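Local coordinates for racemase, putative (Roseobacter denitrificans, PDB 3TCS), which probably acts as a magnesium-dependent enzyme of the mandelate racemase family, perhaps a racemase or hydro-lyase, and binds D-alanine at its metal, at residues B[203-208]-B[255-260]; B[227-232]-B[276-281]. All coordinates share one frame; numbering follows the deposited sequence.

Interaction 1. Residues B[203-208]-B[255-260]; sequences LIDANS and GGEQDC. With MG (magnesium ion), chain J; DAL (D-alanine), chain L.
Asp205 and Glu257 face each other across a magnesium ion at the mouth of an enolase-superfamily TIM barrel, Asp205 ending strand 201-205 and Glu257 sitting in the type I turn 256-259 just after strand 252-255. Their like-charged tips, Asp205 OD2 and Glu257 OE1, stay 4.1 Å apart, on nearly opposite sides of the metal that bridges them. From CB of Asp205, which points toward the loop 255-260, the first torsion sets CG anti to the backbone N (chi1 -164°) and turns the carboxylate toward the metal. OD2 then makes the metal bond, 2.1 Å to the magnesium ion, and also lies 2.8 Å from O of D-alanine. Glu257, extended beyond CG, binds with OE1 at 2.0 Å from the magnesium ion, while its OE2 lies 2.7 Å from O of D-alanine and forms a salt bridge with Lys94 of the second subunit, which thus reaches into this site. Asn207 adds its side chain to the D-alanine pocket. The metal-bound water probably donates to Asp205 OD1 (2.7 Å), though it cannot serve every acceptor near it. Closing an Asx turn, OD1 of Asp205 accepts from the backbone N of Asn207 at 3.0 Å, 26° out of the carboxylate plane.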
loop_
_atom_site.group_PDB
_atom_site.type_symbol
_atom_site.label_atom_id
_atom_site.label_comp_id
_atom_site.label_asym_id
_atom_site.label_seq_id
_atom_site.Cartn_x
_atom_site.Cartn_y
_atom_site.Cartn_z
ATOM N N LEU B 203 15.013 2.643 25.965
ATOM C CA LEU B 203 14.618 2.029 24.707
ATOM C C LEU B 203 15.359 2.724 23.573
ATOM O O LEU B 203 15.816 3.855 23.724
ATOM C CB LEU B 203 13.118 2.216 24.476
ATOM C CG LEU B 203 12.104 1.690 25.494
ATOM C CD1 LEU B 203 12.189 2.475 26.807
ATOM C CD2 LEU B 203 10.713 1.818 24.893
ATOM N N ILE B 204 15.478 2.058 22.435
ATOM C CA ILE B 204 16.129 2.687 21.298
ATOM C C ILE B 204 15.414 2.225 20.029
ATOM O O ILE B 204 14.822 1.145 20.002
ATOM C CB ILE B 204 17.644 2.361 21.260
ATOM C CG1 ILE B 204 18.380 3.445 20.470
ATOM C CG2 ILE B 204 17.875 0.987 20.648
ATOM C CD1 ILE B 204 19.883 3.484 20.720
ATOM N N ASP B 205 15.446 3.057 18.991
ATOM C CA ASP B 205 14.766 2.750 17.733
ATOM C C ASP B 205 15.739 3.027 16.593
ATOM O O ASP B 205 16.259 4.136 16.483
ATOM C CB ASP B 205 13.535 3.657 17.591
ATOM C CG ASP B 205 12.552 3.165 16.544
ATOM O OD1 ASP B 205 12.985 2.550 15.546
ATOM O OD2 ASP B 205 11.339 3.416 16.723
ATOM N N ALA B 206 15.987 2.033 15.745
ATOM C CA ALA B 206 16.927 2.205 14.634
ATOM C C ALA B 206 16.259 2.518 13.298
ATOM O O ALA B 206 16.933 2.717 12.287
ATOM C CB ALA B 206 17.796 0.958 14.498
ATOM N N ASN B 207 14.932 2.549 13.302
ATOM C CA ASN B 207 14.148 2.844 12.108
ATOM C C ASN B 207 14.665 2.234 10.803
ATOM O O ASN B 207 14.953 2.951 9.846
ATOM C CB ASN B 207 13.993 4.364 11.964
ATOM C CG ASN B 207 13.089 4.959 13.041
ATOM O OD1 ASN B 207 11.862 4.807 12.998
ATOM N ND2 ASN B 207 13.693 5.620 14.022
ATOM N N SER B 208 14.784 0.905 10.782
ATOM C CA SER B 208 15.217 0.151 9.602
ATOM C C SER B 208 16.620 0.431 9.070
ATOM O O SER B 208 16.902 0.183 7.898
ATOM C CB SER B 208 14.216 0.364 8.459
ATOM O OG SER B 208 12.948 -0.189 8.763
ATOM N N GLY B 255 8.786 -4.206 16.609
ATOM C CA GLY B 255 8.524 -3.638 15.298
ATOM C C GLY B 255 7.088 -3.806 14.843
ATOM O O GLY B 255 6.276 -4.417 15.544
ATOM N N GLY B 256 6.780 -3.242 13.676
ATOM C CA GLY B 256 5.450 -3.358 13.105
ATOM C C GLY B 256 4.718 -2.061 12.818
ATOM O O GLY B 256 3.656 -2.088 12.200
ATOM N N GLU B 257 5.279 -0.922 13.215
ATOM C CA GLU B 257 4.569 0.341 13.016
ATOM C C GLU B 257 4.157 0.685 11.584
ATOM O O GLU B 257 3.124 1.327 11.389
ATOM C CB GLU B 257 5.352 1.507 13.625
ATOM C CG GLU B 257 6.619 1.882 12.891
ATOM C CD GLU B 257 7.444 2.871 13.684
ATOM O OE1 GLU B 257 7.793 2.547 14.837
ATOM O OE2 GLU B 257 7.735 3.966 13.159
ATOM N N GLN B 258 4.940 0.267 10.592
ATOM C CA GLN B 258 4.594 0.553 9.194
ATOM C C GLN B 258 3.773 -0.551 8.537
ATOM O O GLN B 258 3.424 -0.452 7.358
ATOM C CB GLN B 258 5.842 0.764 8.339
ATOM C CG GLN B 258 6.556 2.083 8.535
ATOM C CD GLN B 258 7.599 2.034 9.636
ATOM O OE1 GLN B 258 8.053 0.962 10.040
ATOM N NE2 GLN B 258 8.000 3.200 10.112
ATOM N N ASP B 259 3.468 -1.606 9.280
ATOM C CA ASP B 259 2.692 -2.698 8.707
ATOM C C ASP B 259 1.194 -2.446 8.776
ATOM O O ASP B 259 0.620 -2.329 9.857
ATOM C CB ASP B 259 3.070 -4.003 9.399
ATOM C CG ASP B 259 4.470 -4.448 9.036
ATOM O OD1 ASP B 259 4.639 -5.010 7.931
ATOM O OD2 ASP B 259 5.408 -4.210 9.831
ATOM N N CYS B 260 0.566 -2.350 7.605
ATOM C CA CYS B 260 -0.871 -2.095 7.518
ATOM C C CYS B 260 -1.620 -3.261 6.881
ATOM O O CYS B 260 -2.839 -3.203 6.716
ATOM C CB CYS B 260 -1.125 -0.832 6.690
ATOM S SG CYS B 260 -0.618 -0.976 4.955
HETATM MG MG MG J . 9.533 3.020 15.791
HETATM N N DAL L . 8.365 4.486 17.237
HETATM C CA DAL L . 9.030 5.686 16.700
HETATM C CB DAL L . 8.224 6.935 17.027
HETATM C C DAL L . 9.164 5.566 15.219
HETATM O O DAL L . 9.778 4.665 14.746
HETATM O O HOH W 1 10.675 2.160 14.253
#

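Interaction 2. Residues B[227-232]-B[276-281]; sequences FCHFEE and IVQPDI. With MG (magnesium ion), chain J; DAL (D-alanine), chain L.
Glu231 and Gln278 meet inside the barrel, where the carboxylate of the metal ligand lies against the terminal amide of Gln278. The two flat groups are steeply inclined, 73° between planes, and their CD atoms, Glu231 CD and Gln278 CD, stand 3.5 Å apart. This is the close part of the contact, and His229 completes it: the end of the Gln278 side chain comes to the edge of the imidazole, with the amide plane steeply inclined to that of the ring. Each oxygen of Glu231 has its own task. OE1 accepts a nearly straight bond from His229 NE2, 2.9 Å long with an N-H...O angle of 172°, on the anti side of the carboxylate, and also forms a salt bridge with Lys167. OE2 binds the magnesium ion at 2.0 Å and lies 3.0 Å from N of D-alanine. With OE1 held by an imidazole and a lysine and OE2 by the metal, the carboxylate has little freedom to rotate. His229 reaches OE1 because its CG is anti to the backbone N (chi1 177°). Away from this knot the contact is looser. Ile276 points toward 227-232, yet its CD1 comes only to 4.5 Å from His229 ND1, and Cys228, further out, is partly exposed. In the sheet, strand 252-255 runs between strands 229-231 and 276-277, and its Thr254 touches His229, Glu231 and Ile276. Strand 201-205 pairs with the other edge of 229-231, while past Gln278 the chain leads to Asp280, hydrogen-bonded to His307 of the pocket, and to Ile281, packed on helix 314-322.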
loop_
_atom_site.group_PDB
_atom_site.type_symbol
_atom_site.label_atom_id
_atom_site.label_comp_id
_atom_site.label_asym_id
_atom_site.label_seq_id
_atom_site.Cartn_x
_atom_site.Cartn_y
_atom_site.Cartn_z
ATOM N N PHE B 227 19.720 -1.678 28.267
ATOM C CA PHE B 227 18.540 -1.246 27.509
ATOM C C PHE B 227 17.604 -2.452 27.451
ATOM O O PHE B 227 18.061 -3.590 27.468
ATOM C CB PHE B 227 18.914 -0.816 26.084
ATOM C CG PHE B 227 19.352 0.617 25.972
ATOM C CD1 PHE B 227 20.469 1.077 26.662
ATOM C CD2 PHE B 227 18.661 1.503 25.148
ATOM C CE1 PHE B 227 20.896 2.403 26.531
ATOM C CE2 PHE B 227 19.074 2.825 25.008
ATOM C CZ PHE B 227 20.197 3.277 25.703
ATOM N N CYS B 228 16.301 -2.214 27.359
ATOM C CA CYS B 228 15.352 -3.326 27.341
ATOM C C CYS B 228 14.469 -3.381 26.103
ATOM O O CYS B 228 13.579 -4.224 26.023
ATOM C CB CYS B 228 14.447 -3.237 28.567
ATOM S SG CYS B 228 13.407 -1.748 28.579
ATOM N N HIS B 229 14.739 -2.527 25.122
ATOM C CA HIS B 229 13.883 -2.457 23.941
ATOM C C HIS B 229 14.686 -1.986 22.720
ATOM O O HIS B 229 15.222 -0.887 22.718
ATOM C CB HIS B 229 12.748 -1.488 24.318
ATOM C CG HIS B 229 11.766 -1.193 23.231
ATOM N ND1 HIS B 229 10.419 -1.443 23.373
ATOM C CD2 HIS B 229 11.902 -0.524 22.062
ATOM C CE1 HIS B 229 9.767 -0.932 22.347
ATOM N NE2 HIS B 229 10.642 -0.366 21.535
ATOM N N PHE B 230 14.785 -2.843 21.704
ATOM C CA PHE B 230 15.525 -2.547 20.472
ATOM C C PHE B 230 14.519 -2.571 19.322
ATOM O O PHE B 230 14.141 -3.637 18.821
ATOM C CB PHE B 230 16.622 -3.604 20.268
ATOM C CG PHE B 230 17.600 -3.285 19.161
ATOM C CD1 PHE B 230 17.597 -2.046 18.527
ATOM C CD2 PHE B 230 18.546 -4.230 18.775
ATOM C CE1 PHE B 230 18.526 -1.753 17.523
ATOM C CE2 PHE B 230 19.479 -3.952 17.777
ATOM C CZ PHE B 230 19.471 -2.712 17.150
ATOM N N GLU B 231 14.098 -1.384 18.897
ATOM C CA GLU B 231 13.083 -1.263 17.859
ATOM C C GLU B 231 13.543 -1.137 16.412
ATOM O O GLU B 231 14.474 -0.387 16.099
ATOM C CB GLU B 231 12.172 -0.079 18.198
ATOM C CG GLU B 231 10.902 0.011 17.366
ATOM C CD GLU B 231 9.921 1.025 17.939
ATOM O OE1 GLU B 231 9.933 1.219 19.172
ATOM O OE2 GLU B 231 9.129 1.606 17.169
ATOM N N GLU B 232 12.857 -1.881 15.544
ATOM C CA GLU B 232 13.095 -1.881 14.102
ATOM C C GLU B 232 14.575 -1.850 13.731
ATOM O O GLU B 232 15.053 -0.918 13.076
ATOM C CB GLU B 232 12.367 -0.686 13.482
ATOM C CG GLU B 232 12.049 -0.838 12.009
ATOM C CD GLU B 232 11.184 0.301 11.495
ATOM O OE1 GLU B 232 10.104 0.526 12.079
ATOM O OE2 GLU B 232 11.581 0.968 10.515
ATOM N N ILE B 276 7.874 -8.096 20.581
ATOM C CA ILE B 276 6.782 -7.183 20.915
ATOM C C ILE B 276 6.258 -6.596 19.608
ATOM O O ILE B 276 7.045 -6.166 18.766
ATOM C CB ILE B 276 7.282 -6.016 21.809
ATOM C CG1 ILE B 276 7.924 -6.572 23.085
ATOM C CG2 ILE B 276 6.126 -5.073 22.134
ATOM C CD1 ILE B 276 8.506 -5.516 24.003
ATOM N N VAL B 277 4.939 -6.595 19.429
ATOM C CA VAL B 277 4.343 -6.045 18.212
ATOM C C VAL B 277 3.972 -4.593 18.461
ATOM O O VAL B 277 3.541 -4.241 19.562
ATOM C CB VAL B 277 3.096 -6.848 17.786
ATOM C CG1 VAL B 277 3.511 -8.266 17.409
ATOM C CG2 VAL B 277 2.083 -6.876 18.909
ATOM N N GLN B 278 4.134 -3.757 17.440
ATOM C CA GLN B 278 3.875 -2.330 17.569
ATOM C C GLN B 278 3.022 -1.703 16.484
ATOM O O GLN B 278 3.482 -0.842 15.735
ATOM C CB GLN B 278 5.204 -1.585 17.634
ATOM C CG GLN B 278 6.101 -2.053 18.756
ATOM C CD GLN B 278 7.340 -1.200 18.868
ATOM O OE1 GLN B 278 8.255 -1.304 18.048
ATOM N NE2 GLN B 278 7.371 -0.332 19.874
ATOM N N PRO B 279 1.756 -2.116 16.390
ATOM C CA PRO B 279 0.889 -1.538 15.364
ATOM C C PRO B 279 0.602 -0.065 15.656
ATOM O O PRO B 279 0.648 0.363 16.813
ATOM C CB PRO B 279 -0.375 -2.387 15.474
ATOM C CG PRO B 279 -0.432 -2.692 16.949
ATOM C CD PRO B 279 1.013 -3.040 17.262
ATOM N N ASP B 280 0.344 0.708 14.604
ATOM C CA ASP B 280 -0.041 2.107 14.760
ATOM C C ASP B 280 -1.524 2.046 14.392
ATOM O O ASP B 280 -1.877 1.658 13.282
ATOM C CB ASP B 280 0.723 3.018 13.788
ATOM C CG ASP B 280 0.263 4.476 13.870
ATOM O OD1 ASP B 280 -0.866 4.768 13.430
ATOM O OD2 ASP B 280 1.022 5.327 14.383
ATOM N N ILE B 281 -2.385 2.398 15.338
ATOM C CA ILE B 281 -3.824 2.338 15.123
ATOM C C ILE B 281 -4.325 2.968 13.830
ATOM O O ILE B 281 -5.224 2.430 13.174
ATOM C CB ILE B 281 -4.573 2.983 16.308
ATOM C CG1 ILE B 281 -4.369 2.129 17.564
ATOM C CG2 ILE B 281 -6.058 3.137 15.977
ATOM C CD1 ILE B 281 -4.826 2.801 18.844
HETATM MG MG MG J . 9.533 3.020 15.791
HETATM N N DAL L . 8.365 4.486 17.237
HETATM C CA DAL L . 9.030 5.686 16.700
HETATM C CB DAL L . 8.224 6.935 17.027
HETATM C C DAL L . 9.164 5.566 15.219
HETATM O O DAL L . 9.778 4.665 14.746
HETATM O O HOH W 1 10.675 2.160 14.253
#

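Interactions 1 and 2, with centres 6 Å apart, build one metal site from three successive barrel strands: 201-205 brings Asp205, 229-231 brings Glu231, and the loop after 252-255 brings Glu257. N and O of D-alanine and one water bring the magnesium ligands to six. Glu231 OE2 and Glu257 OE1 come within 2.8 Å of each other, a closeness of like charges that the shared cation probably offsets. The water belongs to both contacts: it lies between Asp205 OD1 and Glu232 OE1, 2.8 Å from the latter, with more acceptors around it than protons. A further tie, probably a hydrogen bond, joins Ser208 OG to Glu232 OE2 at 2.5 Å. Gln278 and His229 form a second shell behind Glu231.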